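Local structure of 1,3,6,8-tetrahydroxynaphthalene synthase (Streptomyces coelicolor, 1U0M) at residues A[28-33]-A[49-54]; A[83-88]-A[123-128]; A[112-117]-A[230-235]; A[194-199]-A[239-244]; A[272-277]-A[322-327]. The protein condenses five malonyl-CoA units into a pentaketide and cyclises it by Claisen and aldol condensations to 1,3,6,8-tetrahydroxynaphthalene, a melanin precursor. One frame throughout, in Å; residues are numbered along the deposited sequence.

Interaction 1: A[28-33]-A[49-54]; sequences ETLELA and LIENTG
L30 and I50 meet between two consecutive helices, 26-37 and 43-52, which run roughly antiparallel in the N-terminal half of this chalcone-synthase-like thiolase fold. No hydrogen bond crosses between the two helices; the contact is van der Waals packing, apolar except where the E51 carboxylate borders it. L30 does most of the work by sending its two methyls to different residues. CD1 of L30 lies 3.8 Å from CG2 of I50, the two side chains sliding past each other in opposite directions. CG2 is the branch of I50 that stands anti to the backbone N, and this same methyl also serves T29, whose CG2 approaches it at 4.1 Å. T29 splits its duties: its methyl joins the packing while OG1 turns back to donate a hydrogen bond to T25 O one turn earlier. T29 also touches I24 of strand 22-25, tying helix 26-37 to the small two-stranded sheet. The outer border is formed by E51. Its CG is anti to the backbone N (chi1 -160°) and the chain beyond is extended, which carries the carboxylate across L30 at about a right angle. There CD2 of L30 rests against E51 CD at 3.8 Å.

Interaction 2: A[83-88]-A[123-128]; sequences EAKSRV and TAWLIN
K85 lies lengthwise over one face of the W125 indole, its chain extended beyond CG. CB starts above the six-membered ring, 3.4 Å from W125 CH2. CG follows, 3.6 Å from both CH2 and CZ3 of W125, and CD moves on to the ring junction, 3.5 Å from W125 CE2. CE then sits squarely over the five-membered ring of W125, 3.3 Å from its centroid and on the ring normal, a CH-pi contact. NZ ends the run in a cation-pi interaction, 4.1 Å from that same centroid and 19° off the normal; a long, weak ion pair links the same NZ to E81. The indole reaches this place because W125 CG stands anti to the backbone N (chi1 -178°). With an alanine at W125 the K85 chain is likely to lose the aromatic face it lies on, and its ammonium the cation-pi partner, leaving the chain freer to turn. Deeper in, V88 CG1 and L126 CD2 touch at 4.3 Å. The contact joins helix 73-99 to helix 122-129: V88 packs inward on V171 and C173 of strand 167-175, T123 lies on strand 108-112, and W125 also packs on E227 of the second subunit.

Interaction 3: A[112-117]-A[230-235]; sequences VSCTGF and IMYDVK
The backbone of C114 and T115 breaks out of the extended course that follows strand 108-112, both residues having psi near zero, before the chain stretches out again at G116. Facing this bend is Y232 in the middle of the regular strand 230-235, its CA 9.5 Å from that of C114. The distance is spanned by the tyrosine ring. Y232 OH donates a hydrogen bond to C114 O at 2.8 Å; the C=O...donor angle is 128°, and the hydroxyl stands 49° above the carbonyl plane, away from the lone-pair directions. Relative to the ring, the carbonyl oxygen lies at the edge and in plane, which also brings Y232 CE1 to 3.0 Å from C114 O. C114 tucks its SG between its own N and carbonyl carbon (chi1 65°), 4.0 Å from Y232 OH. T115 points its CB away, its OG1 being bonded to E174 and F175 N. A phenylalanine at Y232 would probably leave C114 O without this hydroxyl partner. The bond ties the N- and C-terminal chalcone synthase regions together about 7 Å from the side chain of C146, the probable catalytic cysteine; a polyethylene glycol bound beside Y232 may mark the pocket. Strand 230-235 pairs with 238-243, where F239 stacks on the Y232 ring; E174 comes from strand 167-175, and M119 of the second subunit packs on C114.

Interaction 4: A[194-199]-A[239-244]; sequences GLFGDG and FHFLLD
F196 CG sits anti to its carbonyl carbon (chi1 -64°), whereas F241 CG is anti to its backbone N (chi1 -169°), and these two choices swing the rings into each other from main chains whose CA atoms are 10.8 Å apart. The place is the active-site region of a thiolase-fold type III polyketide synthase: the F196 side chain is about 4 Å from that of C146, the active-site cysteine by similarity. F196, in the Phe-Gly-Asp-Gly sequence, probably corresponds to the phenylalanine known in chalcone synthases as a gatekeeper of the active site. The rings meet obliquely, with planes at 76° and centroids 5.2 Å apart. Contact is made by the outer end of the F196 ring and one side of the outer end of the F241 ring: F196 CZ comes to 3.5 Å from F241 CE2, and F196 CE1 follows at 3.9 Å from that same F241 CE2. F196 is further set by C176 and N311, which its side chain touches, and by R58, which bonds its carbonyl oxygen. F241 leans on I230 of the neighbouring strand 230-235. Glycerol and polyethylene glycol, both probably from the crystallisation liquor, lie close by and may mark the pocket; the backbone N of F241 hydrogen-bonds O3 of the glycerol.

Interaction 5: A[272-277]-A[322-327]; sequences LDFYIV and RRLFDE
R323 NE, on the helix turn that presents L324 to F274 and I276, is held in a salt bridge by D319 OD1 and more weakly by T305 OG1, while NH2 of the same R323 reaches E308. The end of R323 leads away from residues 272-277, while the next residue, L324, points toward them, and the contact itself is wholly apolar. L324 CG stands anti to the backbone N (chi1 -177°), which drives both methyls into F274. CD1 of L324 sits over one face of the F274 ring, offset toward the rim, in a CH-pi contact 3.6 Å from the centroid. CD2 of L324 touches the ring at F274 CZ, 3.3 Å away. From the other flank I276 CD1 presses on L324 CD1 at 3.5 Å, a tight carbon pair. I276 belongs to strand 276-278, hydrogen-bonded to strand 337-342 at the end of the nine-stranded sheet. Burial of helix 315-326 against a sheet in this way is consistent with the layered alpha-beta-alpha-beta-alpha thiolase fold.

In the fold
Interactions 3 and 4 are the closest pair, about 10 Å between centres, joined through the hairpin of strands 230-235 and 238-243. Both bring the N- and C-terminal chalcone synthase regions together beside the probable active-site cysteine, while interactions 1, 2 and 5 lie farther out. Interaction 1 comes first along the chain and touches interaction 4, where T29 and I50 pack on G194, so the early helices back the end of helix 187-195. The segments of interactions 2 and 3 alternate, as do those of 3 and 4; interaction 2 lies about 19 Å, centre to centre, from interaction 3, and both reach the second subunit of the homodimer. Interaction 5 comes last, across the chain's centre from interactions 3 and 4.

Interaction 1: A[28-33]-A[49-54]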
# COMPACT_ATOMS: atom_id res chain seq x y z
N GLU A 28 20.64 17.13 -23.23
CA GLU A 28 20.78 15.72 -23.55
C GLU A 28 19.44 15.08 -23.83
O GLU A 28 19.30 14.31 -24.79
CB GLU A 28 21.45 14.97 -22.40
CG GLU A 28 22.89 15.35 -22.15
CD GLU A 28 23.34 14.86 -20.79
OE1 GLU A 28 23.12 13.67 -20.48
OE2 GLU A 28 23.92 15.67 -20.03
N THR A 29 18.46 15.40 -22.99
CA THR A 29 17.11 14.86 -23.15
C THR A 29 16.59 15.18 -24.54
O THR A 29 16.06 14.30 -25.22
CB THR A 29 16.12 15.44 -22.11
OG1 THR A 29 16.49 15.01 -20.79
CG2 THR A 29 14.71 14.95 -22.40
N LEU A 30 16.76 16.43 -24.95
CA LEU A 30 16.30 16.87 -26.27
C LEU A 30 16.99 16.12 -27.39
O LEU A 30 16.35 15.73 -28.36
CB LEU A 30 16.53 18.38 -26.43
CG LEU A 30 15.35 19.29 -26.06
CD1 LEU A 30 14.77 18.86 -24.74
CD2 LEU A 30 15.80 20.75 -26.01
N GLU A 31 18.31 15.91 -27.26
CA GLU A 31 19.06 15.19 -28.29
C GLU A 31 18.51 13.78 -28.47
O GLU A 31 18.15 13.39 -29.58
CB GLU A 31 20.54 15.08 -27.90
CG GLU A 31 21.21 16.41 -27.67
CD GLU A 31 22.65 16.25 -27.18
OE1 GLU A 31 23.45 15.60 -27.90
OE2 GLU A 31 22.97 16.76 -26.08
N LEU A 32 18.45 13.03 -27.37
CA LEU A 32 17.95 11.67 -27.39
C LEU A 32 16.55 11.65 -28.01
O LEU A 32 16.29 10.93 -28.97
CB LEU A 32 17.90 11.08 -25.97
CG LEU A 32 19.16 11.12 -25.11
CD1 LEU A 32 18.93 10.35 -23.84
CD2 LEU A 32 20.33 10.51 -25.85
N ALA A 33 15.65 12.45 -27.45
CA ALA A 33 14.28 12.52 -27.96
C ALA A 33 14.28 12.78 -29.46
O ALA A 33 13.48 12.21 -30.20
CB ALA A 33 13.51 13.61 -27.24
N LEU A 49 7.47 21.33 -25.40
CA LEU A 49 6.82 21.05 -24.12
C LEU A 49 7.86 20.68 -23.08
O LEU A 49 7.87 21.21 -21.97
CB LEU A 49 5.82 19.91 -24.29
CG LEU A 49 4.43 20.29 -24.85
CD1 LEU A 49 4.58 21.17 -26.07
CD2 LEU A 49 3.65 19.04 -25.19
N ILE A 50 8.75 19.77 -23.45
CA ILE A 50 9.79 19.34 -22.54
C ILE A 50 10.65 20.53 -22.13
O ILE A 50 10.84 20.80 -20.95
CB ILE A 50 10.68 18.26 -23.19
CG1 ILE A 50 9.86 16.97 -23.35
CG2 ILE A 50 11.91 18.00 -22.32
CD1 ILE A 50 10.58 15.88 -24.09
N GLU A 51 11.15 21.25 -23.12
CA GLU A 51 12.00 22.38 -22.81
C GLU A 51 11.35 23.42 -21.90
O GLU A 51 12.00 23.95 -21.01
CB GLU A 51 12.50 23.05 -24.09
CG GLU A 51 13.73 23.88 -23.84
CD GLU A 51 14.50 24.23 -25.09
OE1 GLU A 51 15.70 24.56 -24.95
OE2 GLU A 51 13.93 24.17 -26.20
N ASN A 52 10.07 23.71 -22.13
CA ASN A 52 9.34 24.69 -21.33
C ASN A 52 9.22 24.27 -19.88
O ASN A 52 8.98 25.10 -19.00
CB ASN A 52 7.94 24.91 -21.89
CG ASN A 52 7.94 25.80 -23.11
OD1 ASN A 52 6.91 25.96 -23.76
ND2 ASN A 52 9.09 26.40 -23.42
N THR A 53 9.37 22.98 -19.65
CA THR A 53 9.28 22.43 -18.31
C THR A 53 10.30 23.05 -17.34
O THR A 53 10.07 23.09 -16.13
CB THR A 53 9.43 20.90 -18.40
OG1 THR A 53 8.15 20.28 -18.20
CG2 THR A 53 10.42 20.40 -17.41
N GLY A 54 11.41 23.54 -17.88
CA GLY A 54 12.44 24.14 -17.04
C GLY A 54 13.25 23.16 -16.20
O GLY A 54 13.97 23.57 -15.29

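Interaction 2: A[83-88]-A[123-128]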
# COMPACT_ATOMS: atom_id res chain seq x y z
N GLU A 83 19.14 -1.47 -6.05
CA GLU A 83 19.43 -0.05 -5.87
C GLU A 83 18.81 0.54 -4.62
O GLU A 83 19.35 1.49 -4.05
CB GLU A 83 18.96 0.76 -7.09
CG GLU A 83 19.69 0.48 -8.40
CD GLU A 83 21.18 0.79 -8.33
OE1 GLU A 83 21.57 1.71 -7.57
OE2 GLU A 83 21.96 0.14 -9.05
N ALA A 84 17.69 -0.01 -4.19
CA ALA A 84 17.02 0.48 -2.99
C ALA A 84 17.72 -0.04 -1.74
O ALA A 84 17.79 0.64 -0.71
CB ALA A 84 15.57 0.05 -3.00
N LYS A 85 18.23 -1.26 -1.81
CA LYS A 85 18.90 -1.82 -0.66
C LYS A 85 20.23 -1.14 -0.41
O LYS A 85 20.58 -0.87 0.73
CB LYS A 85 19.08 -3.33 -0.83
CG LYS A 85 17.81 -4.07 -0.51
CD LYS A 85 17.96 -5.57 -0.63
CE LYS A 85 16.71 -6.28 -0.14
NZ LYS A 85 16.64 -7.65 -0.68
N SER A 86 20.95 -0.82 -1.48
CA SER A 86 22.23 -0.13 -1.35
C SER A 86 22.14 1.38 -1.16
O SER A 86 23.15 2.02 -0.88
CB SER A 86 23.13 -0.44 -2.55
OG SER A 86 22.47 -0.19 -3.77
N ARG A 87 20.95 1.96 -1.30
CA ARG A 87 20.83 3.41 -1.15
C ARG A 87 19.93 3.91 -0.02
O ARG A 87 20.25 4.89 0.65
CB ARG A 87 20.35 4.04 -2.47
CG ARG A 87 21.25 3.83 -3.67
CD ARG A 87 20.64 4.48 -4.90
NE ARG A 87 21.35 4.16 -6.13
CZ ARG A 87 22.41 4.83 -6.58
NH1 ARG A 87 22.89 5.86 -5.89
NH2 ARG A 87 22.98 4.47 -7.73
N VAL A 88 18.80 3.25 0.20
CA VAL A 88 17.86 3.69 1.23
C VAL A 88 18.45 3.87 2.63
O VAL A 88 18.27 4.93 3.24
CB VAL A 88 16.63 2.75 1.28
CG1 VAL A 88 15.67 3.20 2.35
CG2 VAL A 88 15.93 2.75 -0.07
N THR A 123 10.32 -2.59 3.87
CA THR A 123 10.19 -2.45 5.32
C THR A 123 10.71 -3.65 6.11
O THR A 123 11.43 -3.48 7.09
CB THR A 123 8.73 -2.23 5.73
OG1 THR A 123 7.94 -3.31 5.23
CG2 THR A 123 8.22 -0.89 5.22
N ALA A 124 10.34 -4.85 5.70
CA ALA A 124 10.79 -6.06 6.38
C ALA A 124 12.31 -6.16 6.40
O ALA A 124 12.91 -6.40 7.45
CB ALA A 124 10.21 -7.28 5.70
N TRP A 125 12.93 -5.97 5.24
CA TRP A 125 14.38 -6.04 5.11
C TRP A 125 15.04 -4.90 5.88
O TRP A 125 16.14 -5.05 6.39
CB TRP A 125 14.77 -5.97 3.63
CG TRP A 125 16.25 -6.08 3.36
CD1 TRP A 125 16.98 -7.23 3.24
CD2 TRP A 125 17.16 -5.00 3.13
NE1 TRP A 125 18.29 -6.93 2.94
CE2 TRP A 125 18.42 -5.56 2.87
CE3 TRP A 125 17.02 -3.60 3.11
CZ2 TRP A 125 19.55 -4.78 2.60
CZ3 TRP A 125 18.14 -2.82 2.84
CH2 TRP A 125 19.39 -3.41 2.60
N LEU A 126 14.35 -3.77 5.98
CA LEU A 126 14.86 -2.62 6.70
C LEU A 126 14.87 -2.86 8.20
O LEU A 126 15.82 -2.49 8.89
CB LEU A 126 14.02 -1.38 6.39
CG LEU A 126 14.27 -0.65 5.07
CD1 LEU A 126 13.22 0.46 4.89
CD2 LEU A 126 15.67 -0.07 5.08
N ILE A 127 13.81 -3.47 8.73
CA ILE A 127 13.74 -3.75 10.15
C ILE A 127 14.88 -4.71 10.51
O ILE A 127 15.56 -4.53 11.52
CB ILE A 127 12.37 -4.36 10.49
CG1 ILE A 127 11.31 -3.27 10.38
CG2 ILE A 127 12.39 -5.00 11.89
CD1 ILE A 127 9.92 -3.80 10.26
N ASN A 128 15.09 -5.72 9.66
CA ASN A 128 16.14 -6.71 9.86
C ASN A 128 17.55 -6.12 9.87
O ASN A 128 18.35 -6.42 10.76
CB ASN A 128 16.10 -7.77 8.76
CG ASN A 128 15.26 -8.96 9.13
OD1 ASN A 128 14.11 -9.08 8.71
ND2 ASN A 128 15.84 -9.87 9.91

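Interaction 3: A[112-117]-A[230-235]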
# COMPACT_ATOMS: atom_id res chain seq x y z
N VAL A 112 6.80 4.44 0.86
CA VAL A 112 6.06 4.71 -0.36
C VAL A 112 6.91 4.67 -1.63
O VAL A 112 7.99 5.25 -1.72
CB VAL A 112 5.33 6.06 -0.30
CG1 VAL A 112 4.37 6.05 0.87
CG2 VAL A 112 6.32 7.20 -0.17
N SER A 113 6.40 3.94 -2.62
CA SER A 113 7.07 3.79 -3.90
C SER A 113 6.10 3.21 -4.92
O SER A 113 5.37 2.27 -4.62
CB SER A 113 8.26 2.85 -3.76
OG SER A 113 8.73 2.48 -5.05
N CYS A 114 6.10 3.77 -6.12
CA CYS A 114 5.22 3.27 -7.17
C CYS A 114 6.03 2.92 -8.40
O CYS A 114 5.49 2.59 -9.45
CB CYS A 114 4.18 4.33 -7.53
SG CYS A 114 4.86 5.83 -8.25
N THR A 115 7.35 2.96 -8.25
CA THR A 115 8.25 2.69 -9.36
C THR A 115 8.78 1.27 -9.48
O THR A 115 9.60 0.97 -10.33
CB THR A 115 9.41 3.65 -9.31
OG1 THR A 115 9.84 3.77 -7.95
CG2 THR A 115 8.98 5.02 -9.84
N GLY A 116 8.28 0.40 -8.63
CA GLY A 116 8.71 -0.97 -8.67
C GLY A 116 7.79 -1.73 -7.75
O GLY A 116 7.02 -1.13 -7.00
N PHE A 117 7.86 -3.04 -7.78
CA PHE A 117 7.00 -3.80 -6.92
C PHE A 117 7.65 -4.99 -6.27
O PHE A 117 8.24 -5.83 -6.94
CB PHE A 117 5.75 -4.25 -7.68
CG PHE A 117 4.75 -4.92 -6.82
CD1 PHE A 117 4.78 -6.30 -6.64
CD2 PHE A 117 3.80 -4.17 -6.12
CE1 PHE A 117 3.89 -6.92 -5.79
CE2 PHE A 117 2.90 -4.79 -5.26
CZ PHE A 117 2.94 -6.15 -5.09
N ILE A 230 -4.47 10.05 -14.07
CA ILE A 230 -3.06 9.86 -13.71
C ILE A 230 -2.99 8.42 -13.21
O ILE A 230 -3.26 8.12 -12.05
CB ILE A 230 -2.61 10.83 -12.61
CG1 ILE A 230 -3.10 12.25 -12.94
CG2 ILE A 230 -1.09 10.82 -12.51
CD1 ILE A 230 -2.66 13.32 -11.94
N MET A 231 -2.63 7.52 -14.12
CA MET A 231 -2.63 6.10 -13.80
C MET A 231 -1.56 5.27 -14.48
O MET A 231 -0.81 5.73 -15.34
CB MET A 231 -3.97 5.50 -14.21
CG MET A 231 -4.11 5.48 -15.74
SD MET A 231 -5.73 4.98 -16.31
CE MET A 231 -5.62 3.16 -16.07
N TYR A 232 -1.54 4.00 -14.10
CA TYR A 232 -0.62 3.04 -14.67
C TYR A 232 -1.37 2.03 -15.55
O TYR A 232 -2.44 1.58 -15.19
CB TYR A 232 0.07 2.25 -13.54
CG TYR A 232 1.41 2.79 -13.08
CD1 TYR A 232 1.93 2.42 -11.84
CD2 TYR A 232 2.16 3.63 -13.89
CE1 TYR A 232 3.17 2.87 -11.41
CE2 TYR A 232 3.41 4.10 -13.47
CZ TYR A 232 3.91 3.70 -12.23
OH TYR A 232 5.16 4.11 -11.81
N ASP A 233 -0.81 1.71 -16.70
CA ASP A 233 -1.35 0.62 -17.53
C ASP A 233 -0.34 -0.46 -17.12
O ASP A 233 0.87 -0.25 -17.23
CB ASP A 233 -1.19 0.92 -19.03
CG ASP A 233 -2.50 1.38 -19.69
OD1 ASP A 233 -2.44 1.87 -20.84
OD2 ASP A 233 -3.58 1.24 -19.09
N VAL A 234 -0.81 -1.60 -16.62
CA VAL A 234 0.10 -2.67 -16.17
C VAL A 234 0.22 -3.79 -17.20
O VAL A 234 -0.70 -4.58 -17.40
CB VAL A 234 -0.38 -3.27 -14.84
CG1 VAL A 234 0.58 -4.38 -14.40
CG2 VAL A 234 -0.47 -2.16 -13.78
N LYS A 235 1.39 -3.86 -17.84
CA LYS A 235 1.64 -4.84 -18.89
C LYS A 235 2.81 -5.78 -18.59
O LYS A 235 3.47 -5.68 -17.57
CB LYS A 235 1.94 -4.09 -20.19
CG LYS A 235 0.85 -3.13 -20.59
CD LYS A 235 1.27 -2.23 -21.72
CE LYS A 235 0.12 -1.32 -22.13
NZ LYS A 235 0.46 -0.60 -23.37

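Interaction 4: A[194-199]-A[239-244]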
# COMPACT_ATOMS: atom_id res chain seq x y z
N GLY A 194 10.88 13.31 -20.21
CA GLY A 194 11.80 14.41 -19.99
C GLY A 194 11.61 15.06 -18.63
O GLY A 194 12.38 15.95 -18.23
N LEU A 195 10.62 14.57 -17.90
CA LEU A 195 10.23 15.11 -16.60
C LEU A 195 10.56 14.34 -15.32
O LEU A 195 11.03 14.92 -14.34
CB LEU A 195 8.72 15.37 -16.65
CG LEU A 195 7.96 15.96 -15.48
CD1 LEU A 195 8.62 17.25 -15.04
CD2 LEU A 195 6.52 16.20 -15.91
N PHE A 196 10.31 13.04 -15.30
CA PHE A 196 10.56 12.25 -14.09
C PHE A 196 12.00 11.85 -13.86
O PHE A 196 12.73 11.58 -14.80
CB PHE A 196 9.69 11.00 -14.08
CG PHE A 196 8.23 11.28 -14.02
CD1 PHE A 196 7.52 11.58 -15.19
CD2 PHE A 196 7.56 11.29 -12.81
CE1 PHE A 196 6.17 11.89 -15.14
CE2 PHE A 196 6.20 11.60 -12.75
CZ PHE A 196 5.50 11.90 -13.91
N GLY A 197 12.38 11.80 -12.58
CA GLY A 197 13.74 11.42 -12.20
C GLY A 197 13.74 10.43 -11.04
O GLY A 197 12.67 9.97 -10.60
N ASP A 198 14.93 10.08 -10.56
CA ASP A 198 15.04 9.16 -9.44
C ASP A 198 15.50 9.90 -8.17
O ASP A 198 16.38 10.76 -8.22
CB ASP A 198 16.02 8.03 -9.75
CG ASP A 198 15.67 7.26 -11.02
OD1 ASP A 198 14.51 7.30 -11.50
OD2 ASP A 198 16.58 6.60 -11.54
N GLY A 199 14.90 9.57 -7.04
CA GLY A 199 15.25 10.23 -5.78
C GLY A 199 14.73 9.46 -4.58
O GLY A 199 13.76 8.71 -4.68
N PHE A 239 5.16 -1.13 -15.80
CA PHE A 239 4.22 -0.05 -15.59
C PHE A 239 4.35 1.05 -16.63
O PHE A 239 5.43 1.64 -16.79
CB PHE A 239 4.40 0.54 -14.18
CG PHE A 239 4.24 -0.46 -13.08
CD1 PHE A 239 3.33 -1.51 -13.20
CD2 PHE A 239 4.98 -0.36 -11.91
CE1 PHE A 239 3.16 -2.43 -12.18
CE2 PHE A 239 4.82 -1.27 -10.88
CZ PHE A 239 3.91 -2.31 -11.01
N HIS A 240 3.25 1.30 -17.33
CA HIS A 240 3.19 2.34 -18.35
C HIS A 240 2.38 3.50 -17.76
O HIS A 240 1.19 3.37 -17.48
CB HIS A 240 2.52 1.83 -19.64
CG HIS A 240 3.30 0.77 -20.35
ND1 HIS A 240 3.60 -0.45 -19.77
CD2 HIS A 240 3.81 0.72 -21.60
CE1 HIS A 240 4.25 -1.20 -20.65
NE2 HIS A 240 4.39 -0.51 -21.77
N PHE A 241 3.04 4.63 -17.57
CA PHE A 241 2.41 5.80 -16.99
C PHE A 241 1.54 6.58 -17.97
O PHE A 241 1.99 6.94 -19.07
CB PHE A 241 3.50 6.72 -16.42
CG PHE A 241 2.96 7.83 -15.57
CD1 PHE A 241 2.22 7.55 -14.43
CD2 PHE A 241 3.19 9.16 -15.91
CE1 PHE A 241 1.71 8.58 -13.63
CE2 PHE A 241 2.68 10.20 -15.11
CZ PHE A 241 1.94 9.90 -13.98
N LEU A 242 0.31 6.86 -17.56
CA LEU A 242 -0.64 7.61 -18.39
C LEU A 242 -1.06 8.88 -17.68
O LEU A 242 -1.58 8.86 -16.55
CB LEU A 242 -1.88 6.75 -18.69
CG LEU A 242 -1.79 5.67 -19.77
CD1 LEU A 242 -0.66 4.70 -19.49
CD2 LEU A 242 -3.11 4.92 -19.80
N LEU A 243 -0.84 10.01 -18.34
CA LEU A 243 -1.19 11.30 -17.79
C LEU A 243 -2.06 12.05 -18.81
O LEU A 243 -1.58 12.44 -19.88
CB LEU A 243 0.09 12.08 -17.50
CG LEU A 243 -0.00 13.39 -16.74
CD1 LEU A 243 -0.62 13.18 -15.36
CD2 LEU A 243 1.40 13.96 -16.63
N ASP A 244 -3.33 12.22 -18.46
CA ASP A 244 -4.29 12.91 -19.33
C ASP A 244 -3.92 14.37 -19.55
O ASP A 244 -3.54 15.09 -18.63
CB ASP A 244 -5.70 12.83 -18.71
CG ASP A 244 -6.79 13.30 -19.67
OD1 ASP A 244 -7.61 12.46 -20.10
OD2 ASP A 244 -6.82 14.50 -19.99

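Interaction 5: A[272-277]-A[322-327]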
# COMPACT_ATOMS: atom_id res chain seq x y z
N LEU A 272 -0.89 32.76 3.52
CA LEU A 272 0.02 31.98 4.34
C LEU A 272 1.48 32.37 4.08
O LEU A 272 1.79 33.12 3.16
CB LEU A 272 -0.18 30.48 4.03
CG LEU A 272 -1.62 29.97 4.11
CD1 LEU A 272 -1.67 28.48 3.93
CD2 LEU A 272 -2.20 30.37 5.44
N ASP A 273 2.35 31.81 4.92
CA ASP A 273 3.79 32.05 4.89
C ASP A 273 4.52 30.78 4.47
O ASP A 273 5.72 30.80 4.18
CB ASP A 273 4.29 32.45 6.29
CG ASP A 273 3.93 33.86 6.68
OD1 ASP A 273 4.43 34.80 6.04
OD2 ASP A 273 3.15 34.03 7.64
N PHE A 274 3.79 29.67 4.44
CA PHE A 274 4.36 28.36 4.10
C PHE A 274 3.66 27.67 2.94
O PHE A 274 2.45 27.47 2.96
CB PHE A 274 4.25 27.47 5.33
CG PHE A 274 5.54 26.91 5.79
CD1 PHE A 274 6.67 27.72 5.91
CD2 PHE A 274 5.63 25.57 6.17
CE1 PHE A 274 7.86 27.20 6.41
CE2 PHE A 274 6.81 25.05 6.67
CZ PHE A 274 7.93 25.86 6.79
N TYR A 275 4.43 27.28 1.92
CA TYR A 275 3.86 26.58 0.77
C TYR A 275 4.80 25.53 0.19
O TYR A 275 5.73 25.85 -0.56
CB TYR A 275 3.47 27.57 -0.33
CG TYR A 275 2.11 28.20 -0.13
CD1 TYR A 275 1.91 29.23 0.79
CD2 TYR A 275 1.01 27.76 -0.86
CE1 TYR A 275 0.65 29.81 0.97
CE2 TYR A 275 -0.25 28.33 -0.69
CZ TYR A 275 -0.43 29.36 0.22
OH TYR A 275 -1.67 29.93 0.36
N ILE A 276 4.55 24.27 0.53
CA ILE A 276 5.34 23.15 0.05
C ILE A 276 4.40 22.15 -0.61
O ILE A 276 4.00 21.15 0.00
CB ILE A 276 6.09 22.46 1.21
CG1 ILE A 276 7.02 23.47 1.90
CG2 ILE A 276 6.90 21.28 0.69
CD1 ILE A 276 8.10 24.03 1.01
N VAL A 277 4.03 22.42 -1.86
CA VAL A 277 3.12 21.55 -2.59
C VAL A 277 3.79 20.88 -3.79
O VAL A 277 4.64 21.48 -4.44
CB VAL A 277 1.90 22.33 -3.11
CG1 VAL A 277 1.40 23.26 -2.03
CG2 VAL A 277 2.28 23.11 -4.35
N ARG A 322 13.07 19.80 2.63
CA ARG A 322 14.50 19.75 2.85
C ARG A 322 15.16 21.05 2.39
O ARG A 322 16.13 21.51 2.98
CB ARG A 322 15.10 18.54 2.12
CG ARG A 322 16.58 18.28 2.43
CD ARG A 322 17.48 19.04 1.47
NE ARG A 322 17.53 18.41 0.16
CZ ARG A 322 17.74 19.06 -0.98
NH1 ARG A 322 17.92 20.38 -0.98
NH2 ARG A 322 17.78 18.40 -2.13
N ARG A 323 14.62 21.65 1.33
CA ARG A 323 15.18 22.90 0.82
C ARG A 323 14.71 24.10 1.63
O ARG A 323 15.36 25.15 1.64
CB ARG A 323 14.80 23.09 -0.65
CG ARG A 323 15.50 22.13 -1.60
CD ARG A 323 14.85 22.15 -2.97
NE ARG A 323 15.30 21.04 -3.79
CZ ARG A 323 16.39 21.07 -4.54
NH1 ARG A 323 17.14 22.16 -4.59
NH2 ARG A 323 16.74 20.00 -5.25
N LEU A 324 13.59 23.93 2.32
CA LEU A 324 13.03 24.99 3.14
C LEU A 324 13.81 25.06 4.44
O LEU A 324 13.81 26.08 5.13
CB LEU A 324 11.55 24.73 3.40
CG LEU A 324 10.77 25.78 4.19
CD1 LEU A 324 9.30 25.66 3.86
CD2 LEU A 324 11.02 25.61 5.68
N PHE A 325 14.48 23.96 4.77
CA PHE A 325 15.29 23.88 5.98
C PHE A 325 16.64 24.52 5.73
O PHE A 325 17.12 25.30 6.55
CB PHE A 325 15.50 22.42 6.39
CG PHE A 325 14.39 21.85 7.22
CD1 PHE A 325 13.08 21.83 6.74
CD2 PHE A 325 14.65 21.32 8.48
CE1 PHE A 325 12.05 21.29 7.50
CE2 PHE A 325 13.62 20.78 9.25
CZ PHE A 325 12.32 20.76 8.76
N ASP A 326 17.26 24.19 4.59
CA ASP A 326 18.57 24.73 4.26
C ASP A 326 18.57 26.25 4.19
O ASP A 326 19.52 26.90 4.61
CB ASP A 326 19.07 24.16 2.94
CG ASP A 326 19.15 22.64 2.96
OD1 ASP A 326 19.65 22.08 3.95
OD2 ASP A 326 18.70 22.02 1.97
N GLU A 327 17.50 26.82 3.64
CA GLU A 327 17.38 28.26 3.58
C GLU A 327 16.89 28.63 4.96
O GLU A 327 17.04 29.75 5.42
CB GLU A 327 16.35 28.69 2.55
CG GLU A 327 16.00 30.17 2.63
CD GLU A 327 14.92 30.55 1.65
OE1 GLU A 327 15.13 30.37 0.43
OE2 GLU A 327 13.86 31.04 2.10